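PDB 4N4P: acylneuraminate lyase from Mycoplasma synoviae, which belongs to the dihydrodipicolinate synthetase family of TIM-barrel enzymes and is found as an assembly of four copies of its chain. Local coordinates for residues V33-V37 with E38-V42; T121-Y124 with Y125-I128; D172-A175 with F176-L179; W276-D280 with E281-K285. All coordinates share one frame; numbering follows the deposited sequence.

Contact 1 (V33-V37 with E38-V42); sequences VNFLV and EKQKV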
loop_
_atom_site.group_PDB
_atom_site.type_symbol
_atom_site.label_atom_id
_atom_site.label_comp_id
_atom_site.label_asym_id
_atom_site.label_seq_id
_atom_site.Cartn_x
_atom_site.Cartn_y
_atom_site.Cartn_z
ATOM N N VAL A 33 -33.679 -15.172 12.534
ATOM C CA VAL A 33 -34.274 -15.440 11.207
ATOM C C VAL A 33 -35.663 -14.802 11.105
ATOM O O VAL A 33 -35.957 -14.072 10.146
ATOM C CB VAL A 33 -34.293 -16.962 10.856
ATOM C CG1 VAL A 33 -35.098 -17.238 9.531
ATOM C CG2 VAL A 33 -32.876 -17.500 10.717
ATOM N N ASN A 34 -36.531 -15.040 12.099
ATOM C CA ASN A 34 -37.854 -14.423 12.070
ATOM C C ASN A 34 -37.803 -12.905 12.025
ATOM O O ASN A 34 -38.600 -12.282 11.336
ATOM C CB ASN A 34 -38.716 -14.872 13.263
ATOM C CG ASN A 34 -39.061 -16.364 13.239
ATOM O OD1 ASN A 34 -38.962 -17.056 12.220
ATOM N ND2 ASN A 34 -39.506 -16.861 14.396
ATOM N N PHE A 35 -36.889 -12.299 12.786
ATOM C CA PHE A 35 -36.738 -10.848 12.796
ATOM C C PHE A 35 -36.389 -10.353 11.377
ATOM O O PHE A 35 -37.000 -9.400 10.861
ATOM C CB PHE A 35 -35.644 -10.458 13.810
ATOM C CG PHE A 35 -35.324 -8.989 13.840
ATOM C CD1 PHE A 35 -36.213 -8.077 14.395
ATOM C CD2 PHE A 35 -34.095 -8.528 13.335
ATOM C CE1 PHE A 35 -35.893 -6.710 14.448
ATOM C CE2 PHE A 35 -33.772 -7.189 13.383
ATOM C CZ PHE A 35 -34.667 -6.275 13.944
ATOM N N LEU A 36 -35.460 -11.042 10.730
ATOM C CA LEU A 36 -35.020 -10.645 9.383
ATOM C C LEU A 36 -36.151 -10.783 8.362
ATOM O O LEU A 36 -36.401 -9.882 7.549
ATOM C CB LEU A 36 -33.803 -11.467 8.950
ATOM C CG LEU A 36 -32.561 -11.244 9.832
ATOM C CD1 LEU A 36 -31.377 -12.093 9.356
ATOM C CD2 LEU A 36 -32.218 -9.741 9.814
ATOM N N VAL A 37 -36.844 -11.914 8.412
ATOM C CA VAL A 37 -37.945 -12.164 7.485
ATOM C C VAL A 37 -39.129 -11.247 7.778
ATOM O O VAL A 37 -39.674 -10.637 6.869
ATOM C CB VAL A 37 -38.399 -13.646 7.549
ATOM C CG1 VAL A 37 -39.664 -13.899 6.665
ATOM C CG2 VAL A 37 -37.228 -14.591 7.139
ATOM N N GLU A 38 -39.530 -11.157 9.045
ATOM C CA GLU A 38 -40.836 -10.556 9.371
ATOM C C GLU A 38 -40.787 -9.076 9.663
ATOM O O GLU A 38 -41.746 -8.357 9.374
ATOM C CB GLU A 38 -41.480 -11.303 10.553
ATOM C CG GLU A 38 -41.672 -12.784 10.285
ATOM C CD GLU A 38 -41.849 -13.620 11.560
ATOM O OE1 GLU A 38 -42.168 -13.059 12.631
ATOM O OE2 GLU A 38 -41.643 -14.847 11.491
ATOM N N LYS A 39 -39.678 -8.611 10.254
ATOM C CA LYS A 39 -39.557 -7.216 10.655
ATOM C C LYS A 39 -38.670 -6.436 9.704
ATOM O O LYS A 39 -39.013 -5.318 9.319
ATOM C CB LYS A 39 -38.994 -7.074 12.082
ATOM C CG LYS A 39 -39.932 -7.619 13.175
ATOM C CD LYS A 39 -41.242 -6.827 13.212
ATOM C CE LYS A 39 -42.099 -7.285 14.388
ATOM N NZ LYS A 39 -42.734 -8.577 14.058
ATOM N N GLN A 40 -37.519 -6.991 9.356
ATOM C CA GLN A 40 -36.703 -6.329 8.329
ATOM C C GLN A 40 -37.269 -6.525 6.922
ATOM O O GLN A 40 -36.956 -5.752 6.004
ATOM C CB GLN A 40 -35.248 -6.779 8.416
ATOM C CG GLN A 40 -34.629 -6.469 9.782
ATOM C CD GLN A 40 -34.536 -4.991 10.019
ATOM O OE1 GLN A 40 -34.020 -4.247 9.168
ATOM N NE2 GLN A 40 -35.045 -4.535 11.163
ATOM N N LYS A 41 -38.087 -7.564 6.749
ATOM C CA LYS A 41 -38.703 -7.858 5.443
ATOM C C LYS A 41 -37.675 -8.030 4.335
ATOM O O LYS A 41 -37.819 -7.457 3.239
ATOM C CB LYS A 41 -39.714 -6.750 5.057
ATOM C CG LYS A 41 -40.828 -6.507 6.081
ATOM C CD LYS A 41 -42.073 -7.331 5.781
ATOM C CE LYS A 41 -43.194 -7.073 6.813
ATOM N NZ LYS A 41 -43.737 -5.675 6.724
ATOM N N VAL A 42 -36.631 -8.812 4.616
ATOM C CA VAL A 42 -35.536 -8.985 3.668
ATOM C C VAL A 42 -35.942 -9.947 2.539
ATOM O O VAL A 42 -36.924 -10.707 2.650
ATOM C CB VAL A 42 -34.248 -9.528 4.370
ATOM C CG1 VAL A 42 -33.809 -8.552 5.451
ATOM C CG2 VAL A 42 -34.506 -10.916 4.996
HETATM O O HOH W 1 -39.240 -11.063 4.012
#
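N34 O, F35 O and L36 O accept the amides of the turn that follows. E38 N meets N34 O at 2.7 Å in the i to i+4 way. F35 O accepts twice, from K39 N and from Q40 N, the second (2.9 Å) closing a pi turn. V42 N reaches six residues back to L36 O (3.1 Å). K41, at positive phi, swings the chain off the helix, and a water donates to both V37 O and V42 O.

Side-chain packing flanks these bonds. The F35 side chain crosses that of K39 at about a right angle, CD1 on K39 CB (3.8 Å), and CZ comes within 3.3 Å of Q40 NE2. Q40 bends at chi2 (-65°), bringing its amide beside the ring, while its OE1 binds A216 N. The apolar pair is L36 CB with V42 CG2, at 4.1 Å, and both residues rest on P12.

N34 and E38 run alongside each other, amide and carboxylate planes 21° apart, and both reach R76: E38 OE2 by a salt bridge, N34 OD1 by a hydrogen bond.

This is a pi-type helix C terminus, ending helix 26-39 of the TIM barrel before strand 44-47.

Contact 2 (T121-Y124 with Y125-I128); sequences THHY and YEEI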
loop_
_atom_site.group_PDB
_atom_site.type_symbol
_atom_site.label_atom_id
_atom_site.label_comp_id
_atom_site.label_asym_id
_atom_site.label_seq_id
_atom_site.Cartn_x
_atom_site.Cartn_y
_atom_site.Cartn_z
ATOM N N THR A 121 -6.193 -21.619 -5.448
ATOM C CA THR A 121 -7.535 -21.100 -5.287
ATOM C C THR A 121 -8.504 -21.739 -6.311
ATOM O O THR A 121 -9.628 -22.119 -5.968
ATOM C CB THR A 121 -7.518 -19.576 -5.402
ATOM O OG1 THR A 121 -6.716 -19.047 -4.333
ATOM C CG2 THR A 121 -8.931 -19.001 -5.299
ATOM N N HIS A 122 -8.056 -21.857 -7.558
ATOM C CA HIS A 122 -8.858 -22.513 -8.601
ATOM C C HIS A 122 -9.189 -23.950 -8.193
ATOM O O HIS A 122 -10.339 -24.382 -8.275
ATOM C CB HIS A 122 -8.125 -22.487 -9.948
ATOM C CG HIS A 122 -8.933 -23.027 -11.088
ATOM N ND1 HIS A 122 -9.503 -22.215 -12.047
ATOM C CD2 HIS A 122 -9.273 -24.293 -11.413
ATOM C CE1 HIS A 122 -10.152 -22.965 -12.919
ATOM N NE2 HIS A 122 -10.037 -24.228 -12.551
ATOM N N HIS A 123 -8.175 -24.676 -7.734
ATOM C CA HIS A 123 -8.329 -26.081 -7.355
ATOM C C HIS A 123 -9.246 -26.241 -6.149
ATOM O O HIS A 123 -10.028 -27.195 -6.071
ATOM C CB HIS A 123 -6.955 -26.728 -7.071
ATOM C CG HIS A 123 -7.029 -28.212 -6.867
ATOM N ND1 HIS A 123 -6.941 -29.111 -7.909
ATOM C CD2 HIS A 123 -7.232 -28.952 -5.750
ATOM C CE1 HIS A 123 -7.057 -30.343 -7.440
ATOM N NE2 HIS A 123 -7.238 -30.275 -6.132
ATOM N N TYR A 124 -9.163 -25.283 -5.215
ATOM C CA TYR A 124 -10.046 -25.242 -4.055
ATOM C C TYR A 124 -11.496 -25.126 -4.499
ATOM O O TYR A 124 -12.327 -25.901 -4.079
ATOM C CB TYR A 124 -9.615 -24.061 -3.205
ATOM C CG TYR A 124 -10.552 -23.488 -2.172
ATOM C CD1 TYR A 124 -11.333 -22.351 -2.455
ATOM C CD2 TYR A 124 -10.589 -24.014 -0.877
ATOM C CE1 TYR A 124 -12.166 -21.780 -1.473
ATOM C CE2 TYR A 124 -11.399 -23.454 0.110
ATOM C CZ TYR A 124 -12.172 -22.336 -0.178
ATOM O OH TYR A 124 -12.946 -21.797 0.835
ATOM N N TYR A 125 -11.798 -24.200 -5.411
ATOM C CA TYR A 125 -13.189 -24.087 -5.860
ATOM C C TYR A 125 -13.644 -25.314 -6.668
ATOM O O TYR A 125 -14.785 -25.793 -6.514
ATOM C CB TYR A 125 -13.375 -22.801 -6.633
ATOM C CG TYR A 125 -13.485 -21.599 -5.726
ATOM C CD1 TYR A 125 -14.596 -21.434 -4.876
ATOM C CD2 TYR A 125 -12.509 -20.614 -5.743
ATOM C CE1 TYR A 125 -14.704 -20.301 -4.045
ATOM C CE2 TYR A 125 -12.603 -19.493 -4.930
ATOM C CZ TYR A 125 -13.699 -19.342 -4.090
ATOM O OH TYR A 125 -13.771 -18.211 -3.309
ATOM N N GLU A 126 -12.735 -25.853 -7.477
ATOM C CA GLU A 126 -12.990 -27.114 -8.191
ATOM C C GLU A 126 -13.394 -28.242 -7.234
ATOM O O GLU A 126 -14.385 -28.926 -7.446
ATOM C CB GLU A 126 -11.752 -27.550 -8.967
ATOM C CG GLU A 126 -11.502 -26.814 -10.239
ATOM C CD GLU A 126 -10.436 -27.502 -11.050
ATOM O OE1 GLU A 126 -9.241 -27.232 -10.824
ATOM O OE2 GLU A 126 -10.807 -28.305 -11.930
ATOM N N GLU A 127 -12.612 -28.453 -6.184
ATOM C CA GLU A 127 -12.937 -29.499 -5.220
ATOM C C GLU A 127 -14.322 -29.281 -4.575
ATOM O O GLU A 127 -15.084 -30.222 -4.425
ATOM C CB GLU A 127 -11.863 -29.584 -4.146
ATOM C CG GLU A 127 -10.546 -30.141 -4.621
ATOM C CD GLU A 127 -9.760 -30.756 -3.479
ATOM O OE1 GLU A 127 -8.588 -30.367 -3.296
ATOM O OE2 GLU A 127 -10.319 -31.611 -2.756
ATOM N N ILE A 128 -14.648 -28.044 -4.192
ATOM C CA ILE A 128 -15.959 -27.796 -3.575
ATOM C C ILE A 128 -17.090 -28.112 -4.574
ATOM O O ILE A 128 -18.107 -28.679 -4.209
ATOM C CB ILE A 128 -16.118 -26.348 -3.030
ATOM C CG1 ILE A 128 -14.985 -26.012 -2.054
ATOM C CG2 ILE A 128 -17.512 -26.178 -2.336
ATOM C CD1 ILE A 128 -14.847 -24.491 -1.747
HETATM O O HOH W 2 -6.672 -27.446 -10.548
#
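This is a contact within one helix: T121, Y124, Y125 and I128 line the inner side of helix 118-131, which joins strand 105-108 to strand 136-139. Four i to i+4 backbone bonds run through it, from Y125 N to T121 O up to I128 N to Y124 O.

Y124 and Y125 form a T-shaped pair. The edge of Y124 points at the face of Y125, centroids 5.0 Å apart and planes at 74°, with Y124 CD1 over the centre of the Y125 ring. With CG anti to its backbone N (chi1 162°), the Y124 ring also comes under I128, whose CD1 sits 3.9 Å from its centroid in a CH-pi contact. T121 CG2 lies against Y125 CE2 (3.7 Å). Both hydroxyls bond to backbone carbonyls, Y125 OH to A108 O at the end of strand 105-108 and Y124 OH to I109 O just after it.

On the outer side a water links H123 ND1 (3.1 Å) to E126 OE1, donating to the latter at 2.6 Å. E127 OE1 stands at the edge of the H123 ring and makes its salt bridge to K273 of the second subunit.

Such an amphipathic helix is the crossover of a TIM-barrel beta-alpha-beta unit.

Contact 3 (D172-A175 with F176-L179); sequences DLFA and FERL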
loop_
_atom_site.group_PDB
_atom_site.type_symbol
_atom_site.label_atom_id
_atom_site.label_comp_id
_atom_site.label_asym_id
_atom_site.label_seq_id
_atom_site.Cartn_x
_atom_site.Cartn_y
_atom_site.Cartn_z
ATOM N N ASP A 172 -13.359 -1.461 -4.936
ATOM C CA ASP A 172 -12.914 -1.072 -6.250
ATOM C C ASP A 172 -14.130 -1.147 -7.190
ATOM O O ASP A 172 -14.504 -2.230 -7.657
ATOM C CB ASP A 172 -11.794 -2.016 -6.680
ATOM C CG ASP A 172 -11.264 -1.712 -8.056
ATOM O OD1 ASP A 172 -11.858 -0.870 -8.762
ATOM O OD2 ASP A 172 -10.246 -2.308 -8.428
ATOM N N LEU A 173 -14.757 -0.002 -7.454
ATOM C CA LEU A 173 -15.929 0.003 -8.323
ATOM C C LEU A 173 -15.590 -0.069 -9.811
ATOM O O LEU A 173 -16.465 -0.386 -10.613
ATOM C CB LEU A 173 -16.852 1.167 -8.023
ATOM C CG LEU A 173 -17.376 1.132 -6.564
ATOM C CD1 LEU A 173 -18.400 2.184 -6.372
ATOM C CD2 LEU A 173 -17.968 -0.205 -6.181
ATOM N N PHE A 174 -14.330 0.167 -10.163
ATOM C CA PHE A 174 -13.895 0.005 -11.553
ATOM C C PHE A 174 -13.816 -1.494 -11.866
ATOM O O PHE A 174 -14.369 -1.946 -12.857
ATOM C CB PHE A 174 -12.555 0.724 -11.808
ATOM C CG PHE A 174 -12.100 0.684 -13.236
ATOM C CD1 PHE A 174 -13.002 0.824 -14.279
ATOM C CD2 PHE A 174 -10.755 0.518 -13.548
ATOM C CE1 PHE A 174 -12.582 0.802 -15.600
ATOM C CE2 PHE A 174 -10.315 0.498 -14.899
ATOM C CZ PHE A 174 -11.239 0.627 -15.912
ATOM N N ALA A 175 -13.168 -2.274 -10.997
ATOM C CA ALA A 175 -13.131 -3.722 -11.220
ATOM C C ALA A 175 -14.536 -4.296 -11.287
ATOM O O ALA A 175 -14.779 -5.222 -12.062
ATOM C CB ALA A 175 -12.307 -4.436 -10.138
ATOM N N PHE A 176 -15.459 -3.748 -10.489
ATOM C CA PHE A 176 -16.836 -4.210 -10.500
ATOM C C PHE A 176 -17.452 -3.935 -11.867
ATOM O O PHE A 176 -18.111 -4.792 -12.474
ATOM C CB PHE A 176 -17.690 -3.541 -9.413
ATOM C CG PHE A 176 -19.123 -4.021 -9.422
ATOM C CD1 PHE A 176 -19.416 -5.358 -9.159
ATOM C CD2 PHE A 176 -20.162 -3.159 -9.768
ATOM C CE1 PHE A 176 -20.744 -5.843 -9.207
ATOM C CE2 PHE A 176 -21.499 -3.620 -9.801
ATOM C CZ PHE A 176 -21.783 -4.963 -9.521
ATOM N N GLU A 177 -17.205 -2.731 -12.364
ATOM C CA GLU A 177 -17.776 -2.321 -13.641
ATOM C C GLU A 177 -17.248 -3.249 -14.743
ATOM O O GLU A 177 -18.006 -3.694 -15.600
ATOM C CB GLU A 177 -17.433 -0.854 -13.937
ATOM C CG GLU A 177 -17.933 -0.367 -15.296
ATOM C CD GLU A 177 -16.945 -0.664 -16.423
ATOM O OE1 GLU A 177 -15.720 -0.634 -16.182
ATOM O OE2 GLU A 177 -17.391 -0.936 -17.553
ATOM N N ARG A 178 -15.949 -3.546 -14.695
ATOM C CA ARG A 178 -15.320 -4.430 -15.686
ATOM C C ARG A 178 -15.917 -5.830 -15.655
ATOM O O ARG A 178 -16.108 -6.439 -16.718
ATOM C CB ARG A 178 -13.803 -4.514 -15.458
ATOM C CG ARG A 178 -13.021 -3.200 -15.635
ATOM C CD ARG A 178 -12.847 -2.818 -17.130
ATOM N NE ARG A 178 -14.068 -2.264 -17.720
ATOM C CZ ARG A 178 -14.286 -2.123 -19.032
ATOM N NH1 ARG A 178 -13.345 -2.483 -19.920
ATOM N NH2 ARG A 178 -15.445 -1.638 -19.452
ATOM N N LEU A 179 -16.170 -6.360 -14.451
ATOM C CA LEU A 179 -16.809 -7.677 -14.310
ATOM C C LEU A 179 -18.203 -7.684 -14.913
ATOM O O LEU A 179 -18.574 -8.623 -15.632
ATOM C CB LEU A 179 -16.907 -8.082 -12.836
ATOM C CG LEU A 179 -15.565 -8.475 -12.231
ATOM C CD1 LEU A 179 -15.666 -8.653 -10.677
ATOM C CD2 LEU A 179 -15.026 -9.741 -12.929
#
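The N-capped start of helix 173-182, where F174 packs on R178 and E177, belongs to the beta-alpha-beta unit between strands 163-168 and 187-190. D172 is the N-cap. Its OD1 takes A175 N at 2.9 Å in a nearly straight bond that arrives from above the carboxylate plane, and F174 N more weakly. A chi1 near 180° (179°) turns the D172 carboxylate back over the first turn. The helical bonds then set in, weakly from F176 N to D172 O (3.4 Å) and normally from R178 N to F174 O (2.9 Å).

R178 sets its CG over one face of the F174 ring, 4.2 Å from the centroid; bends at chi2 and chi3 then bring the guanidinium alongside, 15° from the ring plane. E177 lies beside the same ring, OE1 3.5 Å from F174 CE1. R178 grips E177 side-on, NE to OE1 and NH2 to OE2, each 2.8 Å; the NH2 bond lies in the guanidinium plane and uses the syn lone pair of OE2.

The pair has further partners across the subunit boundary: D243 of the third subunit bridges to R178 NH1, while H239 and N242 of that subunit bind the E177 carboxylate. A buried glutamate is thus probably kept charged by its arginine neighbour, and the two-bond ion pair lies at the subunit boundary, with both its groups bonded across it.

Contact 4 (W276-D280 with E281-K285); sequences WRYED and EEIKK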
loop_
_atom_site.group_PDB
_atom_site.type_symbol
_atom_site.label_atom_id
_atom_site.label_comp_id
_atom_site.label_asym_id
_atom_site.label_seq_id
_atom_site.Cartn_x
_atom_site.Cartn_y
_atom_site.Cartn_z
ATOM N N TRP A 276 -14.343 -7.955 21.282
ATOM C CA TRP A 276 -14.497 -7.186 22.505
ATOM C C TRP A 276 -15.907 -7.331 23.068
ATOM O O TRP A 276 -16.900 -7.172 22.342
ATOM C CB TRP A 276 -14.205 -5.715 22.232
ATOM C CG TRP A 276 -14.120 -4.909 23.495
ATOM C CD1 TRP A 276 -15.109 -4.148 24.063
ATOM C CD2 TRP A 276 -12.992 -4.821 24.366
ATOM N NE1 TRP A 276 -14.654 -3.579 25.237
ATOM C CE2 TRP A 276 -13.355 -3.973 25.441
ATOM C CE3 TRP A 276 -11.699 -5.367 24.339
ATOM C CZ2 TRP A 276 -12.464 -3.651 26.485
ATOM C CZ3 TRP A 276 -10.814 -5.059 25.381
ATOM C CH2 TRP A 276 -11.206 -4.194 26.435
ATOM N N ARG A 277 -15.993 -7.652 24.359
ATOM C CA ARG A 277 -17.286 -7.643 25.066
ATOM C C ARG A 277 -17.478 -6.314 25.780
ATOM O O ARG A 277 -16.708 -5.984 26.673
ATOM C CB ARG A 277 -17.345 -8.799 26.073
ATOM C CG ARG A 277 -18.638 -8.884 26.918
ATOM C CD ARG A 277 -19.850 -9.252 26.088
ATOM N NE ARG A 277 -19.635 -10.478 25.341
ATOM C CZ ARG A 277 -19.841 -11.699 25.828
ATOM N NH1 ARG A 277 -20.284 -11.874 27.060
ATOM N NH2 ARG A 277 -19.607 -12.750 25.065
ATOM N N TYR A 278 -18.487 -5.546 25.375
ATOM C CA TYR A 278 -18.720 -4.224 25.956
ATOM C C TYR A 278 -19.478 -4.352 27.270
ATOM O O TYR A 278 -20.093 -5.374 27.532
ATOM C CB TYR A 278 -19.512 -3.331 24.983
ATOM C CG TYR A 278 -18.719 -2.886 23.787
ATOM C CD1 TYR A 278 -17.961 -1.716 23.829
ATOM C CD2 TYR A 278 -18.706 -3.657 22.604
ATOM C CE1 TYR A 278 -17.207 -1.304 22.741
ATOM C CE2 TYR A 278 -17.965 -3.253 21.516
ATOM C CZ TYR A 278 -17.222 -2.085 21.575
ATOM O OH TYR A 278 -16.469 -1.724 20.482
ATOM N N GLU A 279 -19.465 -3.316 28.101
ATOM C CA GLU A 279 -20.382 -3.344 29.248
ATOM C C GLU A 279 -21.810 -3.250 28.708
ATOM O O GLU A 279 -22.049 -2.587 27.684
ATOM C CB GLU A 279 -20.047 -2.257 30.287
ATOM C CG GLU A 279 -18.597 -2.287 30.783
ATOM C CD GLU A 279 -18.190 -3.626 31.429
ATOM O OE1 GLU A 279 -18.861 -4.069 32.392
ATOM O OE2 GLU A 279 -17.188 -4.234 30.976
ATOM N N ASP A 280 -22.751 -3.946 29.354
ATOM C CA ASP A 280 -24.107 -4.032 28.813
ATOM C C ASP A 280 -24.759 -2.651 28.645
ATOM O O ASP A 280 -25.442 -2.402 27.659
ATOM C CB ASP A 280 -25.005 -4.988 29.621
ATOM C CG ASP A 280 -25.103 -6.389 28.990
ATOM O OD1 ASP A 280 -24.755 -6.557 27.789
ATOM O OD2 ASP A 280 -25.531 -7.330 29.706
ATOM N N GLU A 281 -24.511 -1.745 29.581
ATOM C CA GLU A 281 -25.125 -0.420 29.486
ATOM C C GLU A 281 -24.521 0.399 28.351
ATOM O O GLU A 281 -25.261 1.072 27.628
ATOM C CB GLU A 281 -25.073 0.347 30.810
ATOM C CG GLU A 281 -26.111 -0.109 31.849
ATOM C CD GLU A 281 -27.524 -0.250 31.280
ATOM O OE1 GLU A 281 -28.033 -1.397 31.231
ATOM O OE2 GLU A 281 -28.116 0.782 30.875
ATOM N N GLU A 282 -23.198 0.329 28.189
ATOM C CA GLU A 282 -22.503 1.029 27.114
ATOM C C GLU A 282 -23.036 0.614 25.721
ATOM O O GLU A 282 -23.349 1.463 24.870
ATOM C CB GLU A 282 -20.985 0.788 27.190
ATOM C CG GLU A 282 -20.194 1.579 26.144
ATOM C CD GLU A 282 -18.718 1.175 26.008
ATOM O OE1 GLU A 282 -18.183 0.457 26.879
ATOM O OE2 GLU A 282 -18.092 1.556 24.995
ATOM N N ILE A 283 -23.149 -0.687 25.497
ATOM C CA ILE A 283 -23.544 -1.149 24.166
ATOM C C ILE A 283 -25.047 -0.940 23.977
ATOM O O ILE A 283 -25.510 -0.751 22.857
ATOM C CB ILE A 283 -23.086 -2.637 23.906
ATOM C CG1 ILE A 283 -23.090 -2.968 22.398
ATOM C CG2 ILE A 283 -23.922 -3.634 24.752
ATOM C CD1 ILE A 283 -22.147 -2.080 21.555
ATOM N N LYS A 284 -25.822 -1.002 25.077
ATOM C CA LYS A 284 -27.263 -0.705 25.005
ATOM C C LYS A 284 -27.532 0.735 24.578
ATOM O O LYS A 284 -28.418 0.999 23.743
ATOM C CB LYS A 284 -27.990 -0.984 26.341
ATOM C CG LYS A 284 -29.498 -0.780 26.252
ATOM C CD LYS A 284 -30.129 -0.556 27.613
ATOM C CE LYS A 284 -31.608 -0.244 27.459
ATOM N NZ LYS A 284 -32.415 -1.489 27.251
ATOM N N LYS A 285 -26.768 1.670 25.135
ATOM C CA LYS A 285 -26.962 3.060 24.763
ATOM C C LYS A 285 -26.576 3.317 23.307
ATOM O O LYS A 285 -27.207 4.113 22.631
ATOM C CB LYS A 285 -26.193 3.983 25.703
ATOM C CG LYS A 285 -26.782 3.911 27.116
ATOM C CD LYS A 285 -26.097 4.875 28.072
ATOM C CE LYS A 285 -26.687 4.633 29.460
ATOM N NZ LYS A 285 -25.887 5.343 30.448
HETATM O O HOH W 3 -16.055 -1.857 27.147
#
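From W276 to E279 the backbone is extended, then it turns helical at D280; E279 is the N-cap, and I283 N bonds to E279 O (3.1 Å) and K284 N to D280 O (3.0 Å) to start the helix.

At the centre the Y278 ring is sandwiched: W276 brings the CD1 edge of its indole over the centre of one face, 3.6 Å above the plane, and I283 places CD1 over the opposite face, 3.9 Å from Y278 CD2. Y278 CB meets I283 CB at 3.8 Å. With chi1 at -162° the isoleucine turns CG1 toward the ring and leaves CG2 close to D280 O at 3.5 Å. I283 packs on S256 and A259 of helix 253-263, and Y278 OH is fixed by G252 N.

E282 closes in on the rim of the ring. Its extended chain sets OE2 3.5 Å from Y278 CD1, the carboxylate standing almost perpendicular to the ring (88°), while OE1 lies in the ring plane at the edge. A water joins the two flanks, accepting a hydrogen bond from W276 NE1 (2.9 Å) and donating to E282 OE1. Two acids have lysine partners: E282 OE2 pairs with K251, and D280 OD2 with K20. W276 N bonds to E120 OE2 of the second subunit.

Four acids in a row, E279 to E282, occupy the N-cap and first turn, where the helix dipole would probably suit them. This is an acidic helix N terminus with an aromatic-aliphatic stack beside its first turn, opening helix 280-294 beyond the barrel.

In the fold
Each contact is local, closing a turn of the chain, so the four follow one another in series, with none enclosed by or crossing another. Contact 1 ends helix 26-39 and hands the chain on to strand 44-47. Contacts 2 and 3 belong to crossover helices between barrel strands, 118-131 and 173-182, with centres about 24 Å apart. Past the last strand, 206-209, and helices 212-227, 231-248 and 253-263, contact 4 opens helix 280-294. Contacts 1 and 2 lie on opposite sides of the chain's centre, as do contacts 2 and 4, about 41 Å apart between centres. Contacts 2 and 4 reach the second subunit, and contact 3 the third.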